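Side-chain contacts in ABC-type metal ion transport system, periplasmic component (Vibrio vulnificus, PDB 3K2D), which binds methionine between two alpha/beta lobes, activates Toll-like receptor 2 and probably serves as the periplasmic substrate-binding lipoprotein of an ABC transporter: residues K64-L67 with D68-E72; I173-T176 with T177-S180; G11-A14 with G15-Q19. The protein carries 4 engineered substitutions. All blocks are in the same frame, centred on the assembly; numbering follows the deposited sequence.

Contact 1 of 3, residues K64-L67 with D68-E72; sequences KPYL and DRQVE. With MET (methionine), chain C.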
ATOM      1  N   LYS A  64      -6.323   6.644   0.607  1.00 17.02           N
ATOM      2  CA  LYS A  64      -6.796   7.819   1.328  1.00 19.56           C
ATOM      3  C   LYS A  64      -6.653   7.780   2.859  1.00 19.85           C
ATOM      4  O   LYS A  64      -6.148   8.737   3.461  1.00 19.90           O
ATOM      5  CB  LYS A  64      -8.242   8.127   0.931  1.00 20.91           C
ATOM      6  CG  LYS A  64      -8.726   9.487   1.390  1.00 24.69           C
ATOM      7  CD  LYS A  64     -10.008   9.880   0.675  1.00 28.90           C
ATOM      8  CE  LYS A  64     -10.545  11.216   1.188  1.00 34.10           C
ATOM      9  NZ  LYS A  64     -11.212  11.136   2.525  1.00 35.37           N
ATOM     10  N   PRO A  65      -7.078   6.679   3.512  1.00 19.51           N
ATOM     11  CA  PRO A  65      -6.946   6.633   4.973  1.00 17.54           C
ATOM     12  C   PRO A  65      -5.544   6.996   5.415  1.00 17.77           C
ATOM     13  O   PRO A  65      -5.363   7.756   6.359  1.00 21.07           O
ATOM     14  CB  PRO A  65      -7.290   5.188   5.306  1.00 16.82           C
ATOM     15  CG  PRO A  65      -8.305   4.843   4.266  1.00 17.59           C
ATOM     16  CD  PRO A  65      -7.674   5.427   3.007  1.00 19.02           C
ATOM     17  N   TYR A  66      -4.551   6.458   4.717  1.00 16.33           N
ATOM     18  CA  TYR A  66      -3.159   6.708   5.051  1.00 14.99           C
ATOM     19  C   TYR A  66      -2.723   8.155   4.838  1.00 17.12           C
ATOM     20  O   TYR A  66      -1.987   8.718   5.646  1.00 18.65           O
ATOM     21  CB  TYR A  66      -2.258   5.785   4.243  1.00 10.31           C
ATOM     22  CG  TYR A  66      -0.812   5.892   4.647  1.00  8.48           C
ATOM     23  CD1 TYR A  66       0.012   6.873   4.106  1.00  7.12           C
ATOM     24  CD2 TYR A  66      -0.266   5.017   5.585  1.00  7.24           C
ATOM     25  CE1 TYR A  66       1.341   6.979   4.482  1.00  5.49           C
ATOM     26  CE2 TYR A  66       1.059   5.117   5.965  1.00  6.23           C
ATOM     27  CZ  TYR A  66       1.857   6.100   5.411  1.00  6.21           C
ATOM     28  OH  TYR A  66       3.176   6.209   5.799  1.00  8.98           O
ATOM     29  N   LEU A  67      -3.161   8.743   3.735  1.00 18.23           N
ATOM     30  CA  LEU A  67      -2.825  10.120   3.416  1.00 17.94           C
ATOM     31  C   LEU A  67      -3.467  11.072   4.435  1.00 18.51           C
ATOM     32  O   LEU A  67      -2.792  11.938   4.994  1.00 15.95           O
ATOM     33  CB  LEU A  67      -3.311  10.443   2.001  1.00 18.36           C
ATOM     34  CG  LEU A  67      -3.340  11.904   1.551  1.00 16.98           C
ATOM     35  CD1 LEU A  67      -1.937  12.483   1.489  1.00 12.47           C
ATOM     36  CD2 LEU A  67      -4.026  11.962   0.190  1.00 16.89           C
ATOM     37  N   ASP A  68      -4.767  10.906   4.680  1.00 18.87           N
ATOM     38  CA  ASP A  68      -5.458  11.763   5.643  1.00 20.72           C
ATOM     39  C   ASP A  68      -4.772  11.721   7.008  1.00 22.40           C
ATOM     40  O   ASP A  68      -4.534  12.755   7.633  1.00 23.65           O
ATOM     41  CB  ASP A  68      -6.923  11.347   5.807  1.00 17.61           C
ATOM     42  CG  ASP A  68      -7.750  11.607   4.560  1.00 17.15           C
ATOM     43  OD1 ASP A  68      -7.305  12.392   3.701  1.00 18.91           O
ATOM     44  OD2 ASP A  68      -8.856  11.040   4.439  1.00 16.53           O
ATOM     45  N   ARG A  69      -4.442  10.518   7.460  1.00 23.34           N
ATOM     46  CA  ARG A  69      -3.803  10.346   8.748  1.00 22.19           C
ATOM     47  C   ARG A  69      -2.455  11.048   8.799  1.00 22.11           C
ATOM     48  O   ARG A  69      -2.112  11.701   9.782  1.00 22.94           O
ATOM     49  CB  ARG A  69      -3.630   8.859   9.044  1.00 22.64           C
ATOM     50  CG  ARG A  69      -2.919   8.571  10.346  1.00 21.27           C
ATOM     51  CD  ARG A  69      -3.696   9.112  11.528  1.00 21.79           C
ATOM     52  NE  ARG A  69      -2.920   8.981  12.756  1.00 23.41           N
ATOM     53  CZ  ARG A  69      -3.441   8.675  13.936  1.00 22.01           C
ATOM     54  NH1 ARG A  69      -4.746   8.475  14.056  1.00 22.01           N
ATOM     55  NH2 ARG A  69      -2.651   8.536  14.987  1.00 21.19           N
ATOM     56  N   GLN A  70      -1.687  10.916   7.730  1.00 22.74           N
ATOM     57  CA  GLN A  70      -0.373  11.528   7.683  1.00 24.09           C
ATOM     58  C   GLN A  70      -0.440  13.054   7.569  1.00 24.31           C
ATOM     59  O   GLN A  70       0.423  13.761   8.084  1.00 24.47           O
ATOM     60  CB  GLN A  70       0.409  10.941   6.523  1.00 25.61           C
ATOM     61  CG  GLN A  70       1.799  11.480   6.404  1.00 28.60           C
ATOM     62  CD  GLN A  70       2.780  10.376   6.228  1.00 27.91           C
ATOM     63  OE1 GLN A  70       3.025   9.607   7.155  1.00 30.44           O
ATOM     64  NE2 GLN A  70       3.339  10.263   5.031  1.00 27.67           N
ATOM     65  N   VAL A  71      -1.460  13.551   6.881  1.00 24.06           N
ATOM     66  CA  VAL A  71      -1.653  14.988   6.732  1.00 24.68           C
ATOM     67  C   VAL A  71      -2.047  15.587   8.086  1.00 26.60           C
ATOM     68  O   VAL A  71      -1.660  16.698   8.425  1.00 26.30           O
ATOM     69  CB  VAL A  71      -2.761  15.286   5.704  1.00 23.66           C
ATOM     70  CG1 VAL A  71      -3.356  16.682   5.941  1.00 17.78           C
ATOM     71  CG2 VAL A  71      -2.183  15.167   4.299  1.00 21.83           C
ATOM     72  N   GLU A  72      -2.821  14.834   8.855  1.00 27.59           N
ATOM     73  CA  GLU A  72      -3.261  15.278  10.164  1.00 28.72           C
ATOM     74  C   GLU A  72      -2.102  15.295  11.155  1.00 28.27           C
ATOM     75  O   GLU A  72      -1.991  16.207  11.972  1.00 27.75           O
ATOM     76  CB  GLU A  72      -4.359  14.353  10.669  1.00 31.26           C
ATOM     77  CG  GLU A  72      -5.030  14.790  11.948  1.00 36.28           C
ATOM     78  CD  GLU A  72      -6.125  13.821  12.355  1.00 41.48           C
ATOM     79  OE1 GLU A  72      -5.801  12.643  12.646  1.00 44.71           O
ATOM     80  OE2 GLU A  72      -7.307  14.229  12.371  1.00 43.21           O
TER
HETATM   81  N   MET C 266      -0.003  -0.048  -1.080  1.00 11.46           N
HETATM   82  CA  MET C 266      -0.633  -0.364   0.259  1.00 12.66           C
HETATM   83  C   MET C 266      -1.771  -1.290   0.010  1.00 13.50           C
HETATM   84  O   MET C 266      -2.542  -1.063  -0.962  1.00 11.22           O
HETATM   85  CB  MET C 266      -1.237   0.832   0.966  1.00 11.70           C
HETATM   86  CG  MET C 266      -0.275   1.868   1.341  1.00  8.93           C
HETATM   87  SD  MET C 266      -0.930   2.939   2.571  1.00  1.00           S
HETATM   88  CE  MET C 266       0.568   3.852   2.606  1.00  1.77           C
HETATM   89  OXT MET C 266      -1.938  -2.241   0.788  1.00 15.33           O
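Asp68 N donates to Lys64 O over 2.8 Å, and the bond is almost straight, 174° at the hydrogen. It is the first of four successive i to i+4 backbone bonds that open helix 64-74. This helix directly follows strand 58-63 in a periplasmic-binding-protein fold. The same two residues are joined a second time by their side chains. Lys64 NZ and Asp68 OD2 form a salt bridge of 3.0 Å on the exposed side of the helix. NZ comes in on the syn lone pair of OD2, the side facing OD1. The lysine chain leaves opposite its backbone N and runs extended. It bends only at the last bond (chi4 -76°), which turns NZ towards the carboxylate.

One turn along, Leu67 and Val71 lie side by side and point the same way, with Leu67 CD1 3.9 Å from Val71 CG2. Leu67 also packs on Leu78 and Ile80 of strand 78-83. Arg69 turns its polar end away to a salt bridge with Asp73.

Tyr66 belongs to the methionine pocket. The Gln70 side chain runs alongside it, its amide plane turned 66° from the ring. The ligand's methyl group covers one face of the ring near its centre, a CH-pi type of contact. The ligand's CE is 3.2 Å from Tyr66 CG, and its SD stands 3.6 Å from Tyr66 CB.

Contact 2 of 3, residues I173-T176 with T177-S180; sequences IINT and TYAS. With MET (methionine), chain C.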
ATOM      1  N   ILE A 173      -0.071 -10.447   8.078  1.00 17.09           N
ATOM      2  CA  ILE A 173      -0.838  -9.705   7.089  1.00 16.02           C
ATOM      3  C   ILE A 173       0.184  -8.729   6.514  1.00 17.22           C
ATOM      4  O   ILE A 173       0.689  -7.857   7.219  1.00 18.81           O
ATOM      5  CB  ILE A 173      -2.028  -8.974   7.749  1.00 15.06           C
ATOM      6  CG1 ILE A 173      -3.080 -10.018   8.160  1.00 13.57           C
ATOM      7  CG2 ILE A 173      -2.622  -7.946   6.788  1.00 11.91           C
ATOM      8  CD1 ILE A 173      -4.270  -9.454   8.913  1.00 15.51           C
ATOM      9  N   ILE A 174       0.505  -8.906   5.236  1.00 18.07           N
ATOM     10  CA  ILE A 174       1.514  -8.096   4.568  1.00 17.63           C
ATOM     11  C   ILE A 174       0.967  -7.312   3.388  1.00 18.64           C
ATOM     12  O   ILE A 174       0.204  -7.855   2.592  1.00 20.62           O
ATOM     13  CB  ILE A 174       2.647  -9.003   4.034  1.00 17.87           C
ATOM     14  CG1 ILE A 174       3.142  -9.929   5.149  1.00 18.34           C
ATOM     15  CG2 ILE A 174       3.778  -8.158   3.480  1.00 14.60           C
ATOM     16  CD1 ILE A 174       4.185 -10.952   4.701  1.00 18.09           C
ATOM     17  N   ASN A 175       1.359  -6.040   3.279  1.00 17.33           N
ATOM     18  CA  ASN A 175       0.949  -5.193   2.161  1.00 15.50           C
ATOM     19  C   ASN A 175       1.532  -5.880   0.919  1.00 15.65           C
ATOM     20  O   ASN A 175       2.658  -6.384   0.963  1.00 15.98           O
ATOM     21  CB  ASN A 175       1.566  -3.786   2.286  1.00 13.99           C
ATOM     22  CG  ASN A 175       1.073  -3.023   3.508  1.00 14.00           C
ATOM     23  OD1 ASN A 175      -0.022  -2.458   3.508  1.00 16.21           O
ATOM     24  ND2 ASN A 175       1.881  -3.005   4.557  1.00 10.71           N
ATOM     25  N   THR A 176       0.786  -5.905  -0.181  1.00 14.95           N
ATOM     26  CA  THR A 176       1.282  -6.548  -1.399  1.00 15.72           C
ATOM     27  C   THR A 176       2.577  -5.879  -1.867  1.00 15.51           C
ATOM     28  O   THR A 176       3.398  -6.478  -2.553  1.00 15.59           O
ATOM     29  CB  THR A 176       0.218  -6.496  -2.529  1.00 16.78           C
ATOM     30  OG1 THR A 176      -0.941  -7.243  -2.134  1.00 13.82           O
ATOM     31  CG2 THR A 176       0.772  -7.079  -3.811  1.00 16.37           C
ATOM     32  N   THR A 177       2.748  -4.627  -1.474  1.00 16.48           N
ATOM     33  CA  THR A 177       3.931  -3.848  -1.811  1.00 15.89           C
ATOM     34  C   THR A 177       5.193  -4.597  -1.434  1.00 16.61           C
ATOM     35  O   THR A 177       6.208  -4.503  -2.121  1.00 18.30           O
ATOM     36  CB  THR A 177       3.968  -2.527  -1.030  1.00 15.12           C
ATOM     37  OG1 THR A 177       2.792  -1.767  -1.316  1.00 13.66           O
ATOM     38  CG2 THR A 177       5.212  -1.730  -1.396  1.00 14.48           C
ATOM     39  N   TYR A 178       5.125  -5.322  -0.323  1.00 16.31           N
ATOM     40  CA  TYR A 178       6.276  -6.055   0.177  1.00 15.80           C
ATOM     41  C   TYR A 178       6.137  -7.556  -0.018  1.00 17.35           C
ATOM     42  O   TYR A 178       7.124  -8.248  -0.258  1.00 18.80           O
ATOM     43  CB  TYR A 178       6.471  -5.736   1.659  1.00 13.49           C
ATOM     44  CG  TYR A 178       6.773  -4.277   1.942  1.00 13.24           C
ATOM     45  CD1 TYR A 178       8.050  -3.760   1.744  1.00 10.71           C
ATOM     46  CD2 TYR A 178       5.772  -3.413   2.393  1.00 13.19           C
ATOM     47  CE1 TYR A 178       8.331  -2.426   1.984  1.00 10.97           C
ATOM     48  CE2 TYR A 178       6.035  -2.075   2.642  1.00 12.52           C
ATOM     49  CZ  TYR A 178       7.323  -1.582   2.438  1.00 14.79           C
ATOM     50  OH  TYR A 178       7.612  -0.256   2.718  1.00 12.78           O
ATOM     51  N   ALA A 179       4.916  -8.062   0.086  1.00 18.95           N
ATOM     52  CA  ALA A 179       4.681  -9.487  -0.087  1.00 21.18           C
ATOM     53  C   ALA A 179       5.190  -9.906  -1.465  1.00 23.86           C
ATOM     54  O   ALA A 179       5.685 -11.024  -1.649  1.00 26.12           O
ATOM     55  CB  ALA A 179       3.204  -9.787   0.039  1.00 21.19           C
ATOM     56  N   SER A 180       5.085  -8.998  -2.430  1.00 23.83           N
ATOM     57  CA  SER A 180       5.533  -9.296  -3.781  1.00 23.72           C
ATOM     58  C   SER A 180       7.047  -9.421  -3.860  1.00 23.70           C
ATOM     59  O   SER A 180       7.566 -10.164  -4.695  1.00 24.13           O
ATOM     60  CB  SER A 180       5.064  -8.214  -4.751  1.00 24.06           C
ATOM     61  OG  SER A 180       5.678  -6.974  -4.466  1.00 25.81           O
TER
HETATM   62  N   MET C 266      -0.003  -0.048  -1.080  1.00 11.46           N
HETATM   63  CA  MET C 266      -0.633  -0.364   0.259  1.00 12.66           C
HETATM   64  C   MET C 266      -1.771  -1.290   0.010  1.00 13.50           C
HETATM   65  O   MET C 266      -2.542  -1.063  -0.962  1.00 11.22           O
HETATM   66  CB  MET C 266      -1.237   0.832   0.966  1.00 11.70           C
HETATM   67  CG  MET C 266      -0.275   1.868   1.341  1.00  8.93           C
HETATM   68  SD  MET C 266      -0.930   2.939   2.571  1.00  1.00           S
HETATM   69  CE  MET C 266       0.568   3.852   2.606  1.00  1.77           C
HETATM   70  OXT MET C 266      -1.938  -2.241   0.788  1.00 15.33           O
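Ile174 and Ala179 meet through methyl groups, with Ile174 CG2 3.9 Å from Ala179 CB. The first torsion of Ile174 (chi1 -51°) sets CG2 opposite the backbone N and aims it at the turn that follows. The same methyl reaches Tyr178 CB at 4.1 Å. Tyr92 of strand 90-92 packs on both Ile174 and Ala179.

Tyr178 is held on several sides. Asn175 CB meets the edge of its ring, 4.2 Å from Tyr178 CD2. Thr177 CG2 lies over one face, displaced towards the rim. The hydroxyl of Tyr178 bonds to Thr42 O, and Tyr44 meets the ring edge to face.

These residues form the turn from strand 171-174 into the short helix 176-179, in the lobe built on the mixed sheet that holds strands 107-111 and 171-174. Asn175 stands at the N-cap position, but its side chain makes no capping bond. Its carbonyl takes two donors instead. Ala179 N reaches Asn175 O at 2.9 Å within the carbonyl plane. Tyr178 N approaches the same oxygen from above that plane.

Thr177 sends its two branches different ways. With chi1 at -58°, OG1 lies opposite the residue's own carbonyl carbon and faces the bound methionine. The ligand's N donates to Thr177 OG1 over 3.3 Å. Glu17 and Tyr44 also hydrogen-bond to this hydroxyl, so three groups fix its position. Asn175 lines the same pocket.

Ser180 has its OG between the backbone N and the carbonyl carbon, which brings the hydroxyl back over the preceding turn. Ser180 N donates to Thr176 O at 3.0 Å. Ser180 OG also lies 3.0 Å from Thr176 O, though its proton has a second possible acceptor.

Contact 3 of 3, residues G11-A14 with G15-Q19; sequences GVMA and GAEAQ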
ATOM      1  N   GLY A  11       7.438   9.871  -7.113  1.00 17.97           N
ATOM      2  CA  GLY A  11       7.874   8.975  -6.056  1.00 16.16           C
ATOM      3  C   GLY A  11       7.038   7.705  -6.023  1.00 15.65           C
ATOM      4  O   GLY A  11       5.808   7.760  -6.052  1.00 14.43           O
ATOM      5  N   VAL A  12       7.709   6.559  -5.973  1.00 14.26           N
ATOM      6  CA  VAL A  12       7.018   5.281  -5.945  1.00 12.77           C
ATOM      7  C   VAL A  12       7.738   4.308  -5.015  1.00 13.55           C
ATOM      8  O   VAL A  12       8.815   4.605  -4.498  1.00 15.55           O
ATOM      9  CB  VAL A  12       6.934   4.671  -7.367  1.00 13.72           C
ATOM     10  CG1 VAL A  12       6.270   5.664  -8.326  1.00 11.02           C
ATOM     11  CG2 VAL A  12       8.324   4.299  -7.862  1.00 11.20           C
ATOM     12  N   MET A  13       7.148   3.146  -4.791  1.00 12.77           N
ATOM     13  CA  MET A  13       7.788   2.179  -3.923  1.00 12.82           C
ATOM     14  C   MET A  13       8.627   1.213  -4.752  1.00 14.95           C
ATOM     15  O   MET A  13       8.230   0.787  -5.841  1.00 15.35           O
ATOM     16  CB  MET A  13       6.740   1.415  -3.096  1.00 10.95           C
ATOM     17  CG  MET A  13       5.853   2.302  -2.186  1.00  8.59           C
ATOM     18  SD  MET A  13       6.701   3.447  -1.148  1.00  1.00           S
ATOM     19  CE  MET A  13       7.313   2.487  -0.150  1.00  5.02           C
ATOM     20  N   ALA A  14       9.808   0.894  -4.236  1.00 15.70           N
ATOM     21  CA  ALA A  14      10.730  -0.030  -4.889  1.00 15.10           C
ATOM     22  C   ALA A  14      10.067  -1.395  -5.176  1.00 15.18           C
ATOM     23  O   ALA A  14       9.152  -1.807  -4.470  1.00 13.26           O
ATOM     24  CB  ALA A  14      11.950  -0.221  -4.001  1.00 14.09           C
ATOM     25  N   GLY A  15      10.519  -2.085  -6.219  1.00 15.18           N
ATOM     26  CA  GLY A  15       9.955  -3.389  -6.530  1.00 15.63           C
ATOM     27  C   GLY A  15       8.833  -3.473  -7.561  1.00 15.91           C
ATOM     28  O   GLY A  15       8.829  -2.766  -8.567  1.00 16.55           O
ATOM     29  N   ALA A  16       7.880  -4.363  -7.301  1.00 14.17           N
ATOM     30  CA  ALA A  16       6.749  -4.585  -8.182  1.00 13.63           C
ATOM     31  C   ALA A  16       6.061  -3.296  -8.591  1.00 14.35           C
ATOM     32  O   ALA A  16       5.734  -3.097  -9.764  1.00 16.20           O
ATOM     33  CB  ALA A  16       5.745  -5.513  -7.505  1.00 12.92           C
ATOM     34  N   GLU A  17       5.834  -2.417  -7.628  1.00 15.19           N
ATOM     35  CA  GLU A  17       5.157  -1.163  -7.922  1.00 16.83           C
ATOM     36  C   GLU A  17       5.958  -0.219  -8.818  1.00 17.47           C
ATOM     37  O   GLU A  17       5.383   0.529  -9.612  1.00 16.94           O
ATOM     38  CB  GLU A  17       4.744  -0.485  -6.616  1.00 16.30           C
ATOM     39  CG  GLU A  17       3.478  -1.102  -6.044  1.00 18.27           C
ATOM     40  CD  GLU A  17       3.080  -0.536  -4.693  1.00 20.34           C
ATOM     41  OE1 GLU A  17       3.179   0.698  -4.501  1.00 22.58           O
ATOM     42  OE2 GLU A  17       2.648  -1.327  -3.831  1.00 16.68           O
ATOM     43  N   ALA A  18       7.279  -0.259  -8.701  1.00 18.00           N
ATOM     44  CA  ALA A  18       8.118   0.579  -9.543  1.00 19.84           C
ATOM     45  C   ALA A  18       8.041   0.054 -10.977  1.00 20.93           C
ATOM     46  O   ALA A  18       8.125   0.823 -11.929  1.00 21.71           O
ATOM     47  CB  ALA A  18       9.563   0.553  -9.053  1.00 19.10           C
ATOM     48  N   GLN A  19       7.885  -1.258 -11.128  1.00 21.60           N
ATOM     49  CA  GLN A  19       7.800  -1.860 -12.455  1.00 22.83           C
ATOM     50  C   GLN A  19       6.563  -1.348 -13.175  1.00 22.68           C
ATOM     51  O   GLN A  19       6.589  -1.098 -14.386  1.00 22.85           O
ATOM     52  CB  GLN A  19       7.752  -3.380 -12.349  1.00 23.06           C
ATOM     53  CG  GLN A  19       9.030  -3.983 -11.819  1.00 26.17           C
ATOM     54  CD  GLN A  19       8.990  -5.494 -11.816  1.00 29.15           C
ATOM     55  OE1 GLN A  19       8.862  -6.124 -12.868  1.00 30.28           O
ATOM     56  NE2 GLN A  19       9.092  -6.089 -10.631  1.00 30.20           N
TER
HETATM   57  O   HOH W   1       4.550   2.532  -5.862  1.00 21.60           O
HETATM   58  O   HOH W   2       6.383  -2.748  -4.873  1.00 12.90           O
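Met13 and Glu17 lie side by side and point the same way, with Met13 CG 3.9 Å from Glu17 OE1. Two waters tie the backbone before the turn to the first turn of the helix. Water 1 accepts from Met13 N and donates to Glu17 OE1, the latter at 2.7 Å. Water 2 donates to Ala14 O at 3.0 Å and accepts from Glu17 N at 2.8 Å. The glutamate is thus held at both its backbone and its carboxylate. Its chain runs extended beyond CG (chi2 176°), which brings OE1 alongside Met13 CB and CG and within reach of water 1.

Ala18 supplies the apolar part. Its CB sits 4.1 Å from Val12 CG2 and 3.5 Å from Met13 O. Thr40 of strand 36-41 touches both Val12 and Ala18. Gly15 is the N-cap residue. It adopts a positive phi of 95°, and a side chain would press on the carbonyl O of Ala14. Gly15 O then receives Gln19 N, a backbone bond of the new helix.

Further out, Glu17 OE2 hydrogen-bonds to Thr177 OG1, and the Glu17 side chain touches the bound methionine. The carboxylate probably adds favourable charge near the ligand's amino group. Met13 packs on Tyr44, Thr177 and Tyr178. Ala16 rests on Ser180, Ile235 and Phe236. Backbone bonds hold Val12 and Ala14 to strand 36-41, and Gly11 to strand 58-63.

This is the strand-to-helix connection of the beta-alpha-beta unit made by strand 8-13, helix 16-32 and strand 36-41. A binding cleft reached by the end of such a strand and the start of its helix is typical of the periplasmic-binding-protein fold.

Along the chain the order is contact 3, contact 1, contact 2. Contacts 3 and 1 lie at the C-terminal ends of neighbouring parallel strands, 8-13 and 58-63, of one mixed sheet. Contact 2 lies at the end of strand 171-174 of the other. The centres of contacts 2 and 3 are about 12 Å apart, and the two touch. Thr177 OG1 and Glu17 OE2 are 2.6 Å apart there, a probable hydrogen bond between the lobes. Contact 1 has its centre about 20 Å from each of the others and touches neither. Methionine spans the gap: its amino end lies by contacts 2 and 3, and its methyl end by contact 1. Both lobes therefore share in holding it.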